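Local coordinates for penicillin binding protein 2X (PDB 5U47) that probably cross-links the peptides of adjacent peptidoglycan strands as a penicillin-binding transpeptidase of the septal cell-wall machinery, at residues Asn373-Leu377 with Tyr378-Ile382; Glu634-Lys637 with Ala638-Ile642; Trp553-Asn556 with Phe557-Thr560. The protein carries 1 engineered substitution. All blocks are in the same frame, centred on the assembly; numbering follows the deposited sequence.

Contact 1. Residues Asn373-Leu377 with Tyr378-Ile382; sequences NYLSL and YKFGI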
ATOM      1  N   ASN A 373      22.205 -13.008  -9.341  1.00 38.58           N
ATOM      2  CA  ASN A 373      21.062 -13.797  -9.762  1.00 39.11           C
ATOM      3  C   ASN A 373      20.078 -13.988  -8.592  1.00 36.84           C
ATOM      4  O   ASN A 373      18.869 -14.025  -8.812  1.00 35.84           O
ATOM      5  CB  ASN A 373      21.507 -15.155 -10.294  1.00 40.13           C
ATOM      6  CG  ASN A 373      20.384 -15.905 -10.964  1.00 39.87           C
ATOM      7  OD1 ASN A 373      19.988 -16.977 -10.507  1.00 39.06           O
ATOM      8  ND2 ASN A 373      19.823 -15.319 -12.028  1.00 39.73           N
ATOM      9  N   TYR A 374      20.591 -14.134  -7.364  1.00 36.43           N
ATOM     10  CA  TYR A 374      19.701 -14.232  -6.183  1.00 35.79           C
ATOM     11  C   TYR A 374      18.911 -12.951  -5.997  1.00 34.14           C
ATOM     12  O   TYR A 374      17.722 -13.006  -5.680  1.00 33.81           O
ATOM     13  CB  TYR A 374      20.428 -14.624  -4.884  1.00 34.97           C
ATOM     14  CG  TYR A 374      20.599 -16.120  -4.716  1.00 35.41           C
ATOM     15  CD1 TYR A 374      19.511 -16.923  -4.382  1.00 35.04           C
ATOM     16  CD2 TYR A 374      21.846 -16.742  -4.882  1.00 37.53           C
ATOM     17  CE1 TYR A 374      19.643 -18.294  -4.234  1.00 34.60           C
ATOM     18  CE2 TYR A 374      21.986 -18.116  -4.729  1.00 35.96           C
ATOM     19  CZ  TYR A 374      20.880 -18.884  -4.406  1.00 37.28           C
ATOM     20  OH  TYR A 374      20.992 -20.252  -4.252  1.00 36.86           O
ATOM     21  N   LEU A 375      19.555 -11.803  -6.211  1.00 33.40           N
ATOM     22  CA  LEU A 375      18.865 -10.518  -6.102  1.00 32.93           C
ATOM     23  C   LEU A 375      17.780 -10.416  -7.176  1.00 34.37           C
ATOM     24  O   LEU A 375      16.737  -9.793  -6.972  1.00 29.87           O
ATOM     25  CB  LEU A 375      19.840  -9.361  -6.233  1.00 33.41           C
ATOM     26  CG  LEU A 375      20.797  -9.123  -5.065  1.00 34.16           C
ATOM     27  CD1 LEU A 375      21.897  -8.162  -5.475  1.00 34.57           C
ATOM     28  CD2 LEU A 375      20.049  -8.587  -3.849  1.00 34.10           C
ATOM     29  N   SER A 376      18.037 -11.035  -8.325  1.00 34.85           N
ATOM     30  CA  SER A 376      17.065 -11.043  -9.405  1.00 34.68           C
ATOM     31  C   SER A 376      15.887 -11.975  -9.022  1.00 32.38           C
ATOM     32  O   SER A 376      14.723 -11.612  -9.209  1.00 33.36           O
ATOM     33  CB  SER A 376      17.744 -11.452 -10.716  1.00 38.05           C
ATOM     34  OG  SER A 376      16.847 -11.308 -11.795  1.00 42.51           O
ATOM     35  N   LEU A 377      16.184 -13.136  -8.439  1.00 30.42           N
ATOM     36  CA  LEU A 377      15.136 -14.058  -7.967  1.00 30.35           C
ATOM     37  C   LEU A 377      14.276 -13.427  -6.859  1.00 28.61           C
ATOM     38  O   LEU A 377      13.081 -13.715  -6.754  1.00 25.96           O
ATOM     39  CB  LEU A 377      15.746 -15.355  -7.460  1.00 32.23           C
ATOM     40  CG  LEU A 377      16.391 -16.290  -8.497  1.00 34.18           C
ATOM     41  CD1 LEU A 377      17.012 -17.473  -7.788  1.00 34.63           C
ATOM     42  CD2 LEU A 377      15.383 -16.776  -9.529  1.00 35.49           C
ATOM     43  N   TYR A 378      14.915 -12.594  -6.032  1.00 27.78           N
ATOM     44  CA  TYR A 378      14.237 -11.824  -4.989  1.00 26.91           C
ATOM     45  C   TYR A 378      13.520 -10.578  -5.582  1.00 25.68           C
ATOM     46  O   TYR A 378      12.847  -9.840  -4.857  1.00 24.97           O
ATOM     47  CB  TYR A 378      15.204 -11.432  -3.870  1.00 26.18           C
ATOM     48  CG  TYR A 378      15.334 -12.455  -2.750  1.00 26.67           C
ATOM     49  CD1 TYR A 378      14.278 -12.664  -1.863  1.00 25.80           C
ATOM     50  CD2 TYR A 378      16.530 -13.157  -2.529  1.00 27.75           C
ATOM     51  CE1 TYR A 378      14.384 -13.558  -0.813  1.00 26.65           C
ATOM     52  CE2 TYR A 378      16.649 -14.064  -1.481  1.00 27.26           C
ATOM     53  CZ  TYR A 378      15.575 -14.257  -0.616  1.00 27.71           C
ATOM     54  OH  TYR A 378      15.659 -15.157   0.438  1.00 28.05           O
ATOM     55  N   LYS A 379      13.722 -10.355  -6.881  1.00 25.38           N
ATOM     56  CA  LYS A 379      13.060  -9.310  -7.677  1.00 26.85           C
ATOM     57  C   LYS A 379      13.428  -7.860  -7.404  1.00 26.45           C
ATOM     58  O   LYS A 379      12.657  -6.932  -7.759  1.00 26.47           O
ATOM     59  CB  LYS A 379      11.528  -9.478  -7.663  1.00 27.37           C
ATOM     60  CG  LYS A 379      11.051 -10.777  -8.286  1.00 29.78           C
ATOM     61  CD  LYS A 379       9.531 -10.838  -8.301  1.00 31.75           C
ATOM     62  CE  LYS A 379       9.032 -12.125  -8.936  1.00 35.40           C
ATOM     63  NZ  LYS A 379       9.276 -12.165 -10.404  1.00 38.50           N
ATOM     64  N   PHE A 380      14.576  -7.644  -6.777  1.00 25.90           N
ATOM     65  CA  PHE A 380      15.050  -6.280  -6.587  1.00 26.32           C
ATOM     66  C   PHE A 380      15.258  -5.629  -7.939  1.00 26.88           C
ATOM     67  O   PHE A 380      15.622  -6.301  -8.921  1.00 25.93           O
ATOM     68  CB  PHE A 380      16.286  -6.243  -5.709  1.00 26.83           C
ATOM     69  CG  PHE A 380      15.985  -6.614  -4.290  1.00 26.43           C
ATOM     70  CD1 PHE A 380      15.276  -5.743  -3.493  1.00 25.51           C
ATOM     71  CD2 PHE A 380      16.357  -7.850  -3.772  1.00 27.12           C
ATOM     72  CE1 PHE A 380      14.963  -6.062  -2.185  1.00 26.67           C
ATOM     73  CE2 PHE A 380      16.046  -8.185  -2.458  1.00 27.64           C
ATOM     74  CZ  PHE A 380      15.350  -7.287  -1.664  1.00 26.87           C
ATOM     75  N   GLY A 381      14.943  -4.335  -8.008  1.00 27.41           N
ATOM     76  CA  GLY A 381      14.994  -3.584  -9.266  1.00 28.55           C
ATOM     77  C   GLY A 381      13.701  -3.697 -10.091  1.00 29.46           C
ATOM     78  O   GLY A 381      13.573  -3.058 -11.137  1.00 30.53           O
ATOM     79  N   ILE A 382      12.746  -4.509  -9.622  1.00 28.44           N
ATOM     80  CA  ILE A 382      11.473  -4.688 -10.308  1.00 29.59           C
ATOM     81  C   ILE A 382      10.358  -4.249  -9.365  1.00 27.23           C
ATOM     82  O   ILE A 382      10.272  -4.750  -8.243  1.00 26.05           O
ATOM     83  CB  ILE A 382      11.241  -6.156 -10.723  1.00 30.41           C
ATOM     84  CG1 ILE A 382      12.428  -6.666 -11.565  1.00 34.44           C
ATOM     85  CG2 ILE A 382       9.956  -6.290 -11.528  1.00 31.74           C
ATOM     86  CD1 ILE A 382      12.308  -8.114 -12.008  1.00 34.89           C
TER

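Contact 2. Residues Glu634-Lys637 with Ala638-Ile642; sequences ENIK and ANEQI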
ATOM      1  N   GLU A 634     -12.913 -12.419 -22.000  1.00 31.31           N
ATOM      2  CA  GLU A 634     -12.939 -13.622 -21.228  1.00 31.20           C
ATOM      3  C   GLU A 634     -13.068 -13.230 -19.754  1.00 30.14           C
ATOM      4  O   GLU A 634     -12.367 -12.336 -19.282  1.00 29.42           O
ATOM      5  CB  GLU A 634     -11.643 -14.389 -21.464  1.00 31.17           C
ATOM      6  CG  GLU A 634     -11.610 -15.748 -20.807  1.00 30.62           C
ATOM      7  CD  GLU A 634     -10.438 -16.600 -21.265  1.00 32.29           C
ATOM      8  OE1 GLU A 634      -9.842 -16.307 -22.331  1.00 30.10           O
ATOM      9  OE2 GLU A 634     -10.120 -17.574 -20.545  1.00 31.72           O
ATOM     10  N   ASN A 635     -13.977 -13.879 -19.035  1.00 30.27           N
ATOM     11  CA  ASN A 635     -14.154 -13.567 -17.625  1.00 29.84           C
ATOM     12  C   ASN A 635     -12.973 -14.100 -16.851  1.00 27.66           C
ATOM     13  O   ASN A 635     -12.538 -15.226 -17.098  1.00 27.46           O
ATOM     14  CB  ASN A 635     -15.429 -14.164 -17.052  1.00 31.52           C
ATOM     15  CG  ASN A 635     -15.651 -13.713 -15.623  1.00 30.97           C
ATOM     16  OD1 ASN A 635     -15.918 -12.540 -15.385  1.00 31.07           O
ATOM     17  ND2 ASN A 635     -15.515 -14.633 -14.668  1.00 29.28           N
ATOM     18  N   ILE A 636     -12.433 -13.274 -15.949  1.00 27.53           N
ATOM     19  CA  ILE A 636     -11.307 -13.646 -15.116  1.00 27.14           C
ATOM     20  C   ILE A 636     -11.803 -13.665 -13.662  1.00 28.06           C
ATOM     21  O   ILE A 636     -12.247 -12.638 -13.132  1.00 27.93           O
ATOM     22  CB  ILE A 636     -10.147 -12.653 -15.250  1.00 28.35           C
ATOM     23  CG1 ILE A 636      -9.735 -12.496 -16.701  1.00 30.88           C
ATOM     24  CG2 ILE A 636      -8.930 -13.132 -14.470  1.00 27.21           C
ATOM     25  CD1 ILE A 636      -8.659 -11.448 -16.871  1.00 33.10           C
ATOM     26  N   LYS A 637     -11.749 -14.837 -13.035  1.00 26.48           N
ATOM     27  CA  LYS A 637     -12.208 -14.989 -11.662  1.00 28.18           C
ATOM     28  C   LYS A 637     -11.253 -14.295 -10.712  1.00 25.45           C
ATOM     29  O   LYS A 637     -10.107 -14.027 -11.058  1.00 24.11           O
ATOM     30  CB  LYS A 637     -12.309 -16.471 -11.293  1.00 30.11           C
ATOM     31  CG  LYS A 637     -13.349 -17.222 -12.125  1.00 35.64           C
ATOM     32  CD  LYS A 637     -13.437 -18.696 -11.787  1.00 38.95           C
ATOM     33  CE  LYS A 637     -14.545 -19.328 -12.617  1.00 45.66           C
ATOM     34  NZ  LYS A 637     -14.718 -20.787 -12.355  1.00 50.50           N
ATOM     35  N   ALA A 638     -11.734 -14.007  -9.514  1.00 25.72           N
ATOM     36  CA  ALA A 638     -10.867 -13.452  -8.496  1.00 23.86           C
ATOM     37  C   ALA A 638      -9.720 -14.450  -8.264  1.00 23.34           C
ATOM     38  O   ALA A 638      -9.937 -15.664  -8.192  1.00 23.78           O
ATOM     39  CB  ALA A 638     -11.632 -13.210  -7.204  1.00 23.36           C
ATOM     40  N   ASN A 639      -8.514 -13.917  -8.175  1.00 23.32           N
ATOM     41  CA  ASN A 639      -7.290 -14.682  -7.918  1.00 24.09           C
ATOM     42  C   ASN A 639      -6.823 -15.552  -9.068  1.00 25.46           C
ATOM     43  O   ASN A 639      -5.883 -16.308  -8.900  1.00 25.71           O
ATOM     44  CB  ASN A 639      -7.450 -15.507  -6.636  1.00 23.89           C
ATOM     45  CG  ASN A 639      -7.949 -14.653  -5.500  1.00 24.92           C
ATOM     46  OD1 ASN A 639      -7.341 -13.623  -5.200  1.00 25.53           O
ATOM     47  ND2 ASN A 639      -9.091 -15.029  -4.901  1.00 23.34           N
ATOM     48  N   GLU A 640      -7.458 -15.440 -10.232  1.00 24.44           N
ATOM     49  CA  GLU A 640      -7.031 -16.224 -11.356  1.00 25.51           C
ATOM     50  C   GLU A 640      -5.646 -15.719 -11.839  1.00 23.70           C
ATOM     51  O   GLU A 640      -5.393 -14.531 -11.915  1.00 22.00           O
ATOM     52  CB  GLU A 640      -8.074 -16.174 -12.471  1.00 26.97           C
ATOM     53  CG  GLU A 640      -7.684 -16.947 -13.717  1.00 29.86           C
ATOM     54  CD  GLU A 640      -8.823 -17.073 -14.716  1.00 32.49           C
ATOM     55  OE1 GLU A 640      -9.995 -16.848 -14.332  1.00 33.44           O
ATOM     56  OE2 GLU A 640      -8.538 -17.409 -15.874  1.00 34.59           O
ATOM     57  N   GLN A 641      -4.767 -16.668 -12.129  1.00 23.30           N
ATOM     58  CA  GLN A 641      -3.423 -16.380 -12.574  1.00 23.54           C
ATOM     59  C   GLN A 641      -3.401 -16.336 -14.094  1.00 23.70           C
ATOM     60  O   GLN A 641      -3.832 -17.279 -14.745  1.00 25.94           O
ATOM     61  CB  GLN A 641      -2.501 -17.480 -12.083  1.00 22.92           C
ATOM     62  CG  GLN A 641      -1.018 -17.261 -12.331  1.00 22.60           C
ATOM     63  CD  GLN A 641      -0.243 -18.519 -11.988  1.00 23.61           C
ATOM     64  OE1 GLN A 641      -0.205 -19.465 -12.778  1.00 23.47           O
ATOM     65  NE2 GLN A 641       0.341 -18.553 -10.785  1.00 22.56           N
ATOM     66  N   ILE A 642      -2.879 -15.254 -14.657  1.00 23.96           N
ATOM     67  CA  ILE A 642      -2.799 -15.115 -16.103  1.00 24.50           C
ATOM     68  C   ILE A 642      -1.393 -14.697 -16.511  1.00 24.12           C
ATOM     69  O   ILE A 642      -0.635 -14.153 -15.692  1.00 23.78           O
ATOM     70  CB  ILE A 642      -3.835 -14.101 -16.649  1.00 25.64           C
ATOM     71  CG1 ILE A 642      -3.489 -12.667 -16.236  1.00 26.15           C
ATOM     72  CG2 ILE A 642      -5.250 -14.507 -16.223  1.00 25.02           C
ATOM     73  CD1 ILE A 642      -4.244 -11.621 -17.022  1.00 27.80           C
TER
HETATM   74  O   HOH W   1     -10.449 -16.993 -17.559  0.50 31.71           O

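Contact 3. Residues Trp553-Asn556 with Phe557-Thr560; sequences WNNN and FFAT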
ATOM      1  N   TRP A 553      19.801   7.890  19.315  1.00 42.12           N
ATOM      2  CA  TRP A 553      19.628   6.489  18.902  1.00 40.21           C
ATOM      3  C   TRP A 553      20.223   5.443  19.838  1.00 41.80           C
ATOM      4  O   TRP A 553      21.288   5.621  20.395  1.00 43.55           O
ATOM      5  CB  TRP A 553      20.202   6.233  17.499  1.00 38.13           C
ATOM      6  CG  TRP A 553      19.943   4.812  17.105  1.00 36.03           C
ATOM      7  CD1 TRP A 553      20.853   3.793  17.001  1.00 36.42           C
ATOM      8  CD2 TRP A 553      18.667   4.234  16.874  1.00 32.96           C
ATOM      9  NE1 TRP A 553      20.212   2.619  16.679  1.00 34.57           N
ATOM     10  CE2 TRP A 553      18.868   2.865  16.596  1.00 32.52           C
ATOM     11  CE3 TRP A 553      17.368   4.742  16.859  1.00 32.16           C
ATOM     12  CZ2 TRP A 553      17.826   2.012  16.310  1.00 30.72           C
ATOM     13  CZ3 TRP A 553      16.325   3.892  16.572  1.00 30.22           C
ATOM     14  CH2 TRP A 553      16.559   2.541  16.290  1.00 30.88           C
ATOM     15  N   ASN A 554      19.507   4.334  19.943  1.00 40.87           N
ATOM     16  CA  ASN A 554      19.914   3.179  20.702  1.00 41.47           C
ATOM     17  C   ASN A 554      19.043   2.047  20.158  1.00 37.69           C
ATOM     18  O   ASN A 554      17.845   2.239  19.978  1.00 35.51           O
ATOM     19  CB  ASN A 554      19.650   3.419  22.191  1.00 44.37           C
ATOM     20  CG  ASN A 554      20.128   2.285  23.067  1.00 46.22           C
ATOM     21  OD1 ASN A 554      19.953   1.104  22.746  1.00 45.47           O
ATOM     22  ND2 ASN A 554      20.702   2.638  24.202  1.00 49.18           N
ATOM     23  N   ASN A 555      19.622   0.884  19.893  1.00 36.57           N
ATOM     24  CA  ASN A 555      18.824  -0.238  19.378  1.00 36.39           C
ATOM     25  C   ASN A 555      17.641  -0.604  20.268  1.00 33.83           C
ATOM     26  O   ASN A 555      16.639  -1.102  19.778  1.00 30.94           O
ATOM     27  CB  ASN A 555      19.694  -1.460  19.072  1.00 38.39           C
ATOM     28  CG  ASN A 555      20.449  -1.323  17.758  1.00 39.55           C
ATOM     29  OD1 ASN A 555      20.035  -0.586  16.862  1.00 40.24           O
ATOM     30  ND2 ASN A 555      21.542  -2.058  17.624  1.00 41.37           N
ATOM     31  N   ASN A 556      17.754  -0.320  21.563  1.00 34.58           N
ATOM     32  CA  ASN A 556      16.683  -0.568  22.518  1.00 35.06           C
ATOM     33  C   ASN A 556      15.394   0.157  22.150  1.00 32.47           C
ATOM     34  O   ASN A 556      14.310  -0.254  22.588  1.00 31.46           O
ATOM     35  CB  ASN A 556      17.107  -0.128  23.929  1.00 40.05           C
ATOM     36  CG  ASN A 556      18.270  -0.946  24.477  1.00 44.17           C
ATOM     37  OD1 ASN A 556      18.556  -2.035  23.990  1.00 48.23           O
ATOM     38  ND2 ASN A 556      18.952  -0.414  25.493  1.00 47.22           N
ATOM     39  N   PHE A 557      15.495   1.231  21.362  1.00 31.22           N
ATOM     40  CA  PHE A 557      14.292   1.962  20.971  1.00 30.99           C
ATOM     41  C   PHE A 557      13.347   1.133  20.124  1.00 29.52           C
ATOM     42  O   PHE A 557      12.155   1.420  20.111  1.00 28.98           O
ATOM     43  CB  PHE A 557      14.583   3.275  20.234  1.00 32.23           C
ATOM     44  CG  PHE A 557      15.295   4.321  21.062  1.00 33.92           C
ATOM     45  CD1 PHE A 557      15.111   4.418  22.432  1.00 35.62           C
ATOM     46  CD2 PHE A 557      16.072   5.284  20.432  1.00 34.88           C
ATOM     47  CE1 PHE A 557      15.756   5.402  23.168  1.00 38.12           C
ATOM     48  CE2 PHE A 557      16.709   6.283  21.167  1.00 36.41           C
ATOM     49  CZ  PHE A 557      16.552   6.339  22.535  1.00 37.73           C
ATOM     50  N   PHE A 558      13.858   0.118  19.425  1.00 28.13           N
ATOM     51  CA  PHE A 558      12.973  -0.727  18.621  1.00 27.35           C
ATOM     52  C   PHE A 558      11.935  -1.452  19.470  1.00 27.22           C
ATOM     53  O   PHE A 558      10.858  -1.787  18.973  1.00 26.71           O
ATOM     54  CB  PHE A 558      13.745  -1.747  17.780  1.00 26.49           C
ATOM     55  CG  PHE A 558      14.447  -1.167  16.592  1.00 26.55           C
ATOM     56  CD1 PHE A 558      13.766  -0.366  15.685  1.00 26.28           C
ATOM     57  CD2 PHE A 558      15.769  -1.491  16.328  1.00 27.95           C
ATOM     58  CE1 PHE A 558      14.404   0.150  14.567  1.00 27.04           C
ATOM     59  CE2 PHE A 558      16.415  -0.997  15.196  1.00 28.21           C
ATOM     60  CZ  PHE A 558      15.734  -0.172  14.315  1.00 26.94           C
ATOM     61  N   ALA A 559      12.252  -1.683  20.742  1.00 28.93           N
ATOM     62  CA  ALA A 559      11.321  -2.357  21.647  1.00 28.73           C
ATOM     63  C   ALA A 559      10.050  -1.539  21.843  1.00 29.32           C
ATOM     64  O   ALA A 559       9.000  -2.089  22.134  1.00 29.07           O
ATOM     65  CB  ALA A 559      11.967  -2.628  22.975  1.00 31.23           C
ATOM     66  N   THR A 560      10.168  -0.221  21.707  1.00 28.91           N
ATOM     67  CA  THR A 560       9.041   0.677  21.842  1.00 29.68           C
ATOM     68  C   THR A 560       7.944   0.401  20.808  1.00 29.17           C
ATOM     69  O   THR A 560       6.756   0.495  21.109  1.00 29.27           O
ATOM     70  CB  THR A 560       9.515   2.149  21.699  1.00 30.26           C
ATOM     71  OG1 THR A 560      10.506   2.424  22.698  1.00 31.74           O
ATOM     72  CG2 THR A 560       8.357   3.125  21.849  1.00 30.73           C
TER
HETATM   73  O   HOH W   2      12.484   1.301  24.379  1.00 59.41           O

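Contact 1. Residues Asn373-Leu377 with Tyr378-Ile382
Leu375 and Phe380 both turn CG beside their own backbone N, with chi1 -71° and -69°, and this brings leucine CD2 to 3.8 Å from ring atom CD2 of Phe380 just beyond the end of helix 368-377. The two side chains, five residues apart, cross at a slant on either side of the Schellman motif that closes the helix. Lys379 is the residue that breaks away, with a positive phi of 69°. Its N donates to Ser376 O (2.8 Å) from well above the carbonyl plane, whereas Phe380 N reaches back to Leu375 O at 3.1 Å, nearly in line with the C=O bond. One residue before Lys379, Tyr378 N makes the i to i-4 bond of the helix, 2.9 Å to Tyr374 O, and the same carbonyl oxygen lies 3.4 Å from CD2 at the edge of the Tyr378 ring. Both tyrosine hydroxyls bond to helix 297-308, Tyr378 OH to Ser303 OG and Tyr374 OH to Asn307 ND2. The chemistry is that of a capped helix end: the carbonyls of Tyr374, Leu375 and Ser376 are each answered by a backbone N-H, while the apolar Leu375-Phe380 pair lies on Met297 of helix 297-308.

Contact 2. Residues Glu634-Lys637 with Ala638-Ile642
Glu640 reaches across to the backbone N of Lys637 in a type II beta turn, Lys637 to Glu640, which leads into strand 641-646 of the first PASTA domain. The turn is closed by Glu640 N, which donates to Lys637 O at 3.1 Å, and Asn639 takes the positive phi that a type II turn puts at its third position. The carboxylate adds a second link in the reverse direction: Glu640 OE1 accepts from Lys637 N at 3.0 Å, with a fairly straight N-H...O angle of 158°. That donor comes to the anti side of OE1, somewhat out of the carboxylate plane. An extended glutamate chain carries the group there, CG lying opposite the backbone N (chi1 178°) and chi2 near trans, which sets OE1 beside the N-H of Lys637.

Ile636 crosses this chain at about a right angle. Its CG2, placed beside the carbonyl carbon by a chi1 of -55° for CG1, rests 3.7 Å from Glu640 CB and 4.3 Å from Ile642 CG2, so one methyl branch meets both the aliphatic part of the acid and the first apolar residue of the strand. Lys637 also runs out extended, but its amine points elsewhere, and NZ stays 6.5 Å from Glu640 OE1, too far for a salt bridge. Outside the turn, Asn639 grips Lys453 N and Thr451 O with the two ends of its amide, and Ile636 O accepts from Arg450, which ties this turn of the PASTA domain to strand 448-451 and the residues just after it. The other carboxylate oxygen, Glu640 OE2, is hydrogen-bonded at 2.6 Å to a water that also bonds to Asn635 O at 2.8 Å.

Contact 3. Residues Trp553-Asn556 with Phe557-Thr560
Trp553 lays the edge of its six-membered ring against the face of Phe558: CH2 sits 3.5 Å from Phe558 CZ, offset toward the rim of the phenylalanine. The centroids are 4.9 Å apart and the planes meet at 72°, an edge-to-face pair. Phe557 plays the opposite part, directing its own edge toward the indole face in a more offset edge-to-face pair, with planes at 80° and CD2 3.8 Å from Trp553 CE3. The indole is thus an edge donor to one phenylalanine and a face acceptor for the other, and the three rings form a small aromatic cluster. Trp553 gets there by holding CG opposite its backbone N (chi1 -177°), which carries the ring back to Phe557 and Phe558.

Asn554 contributes twice. Its CB stands almost squarely over the centre of the Phe557 ring, 4.2 Å away, a CH-pi contact, while its OD1 accepts from Asn556 N at 2.9 Å, an Asx turn. Asn554 O then takes Phe557 N, and the i to i+3 pattern continues through Phe558 N to Asn555 O and Ala559 N to Asn556 O. In each of these three the donor lies above the carbonyl plane. The side chain of Asn555 runs alongside Phe558, and its OD1 receives Trp553 NE1 at 3.2 Å, helping to hold the rotation of the indole, though the donor lies well above the amide carbonyl plane. A water donates to both Asn556 O and Thr560 OG1, the latter also bonded to Gln240.

The turn connects strand 541-548 to helix 558-572. Phe557 packs on Gln240 and Thr241 of helix 224-241, Trp553 touches that helix at Thr241, and Phe558 reaches Val530 on strand 526-534.

In the fold
Contacts 1 and 3 both lie within the transpeptidase range, at opposite kinds of helix boundary: contact 1 closes helix 368-377, contact 3 leads into helix 558-572. Their centres are 30 Å apart. Contact 1 is the more buried, with four of its seven touching residues inside, and pairs backbone capping with apolar packing against helices 297-308 and 416-427. Contact 3 lies nearer the surface and relies on crossed aromatic rings and asparagine amides. Contact 2, partly buried in a PASTA domain, has instead a carboxylate bracing a turn before a strand. It lies about 11 Å from contact 1 and 32 Å from contact 3, between nearest atoms.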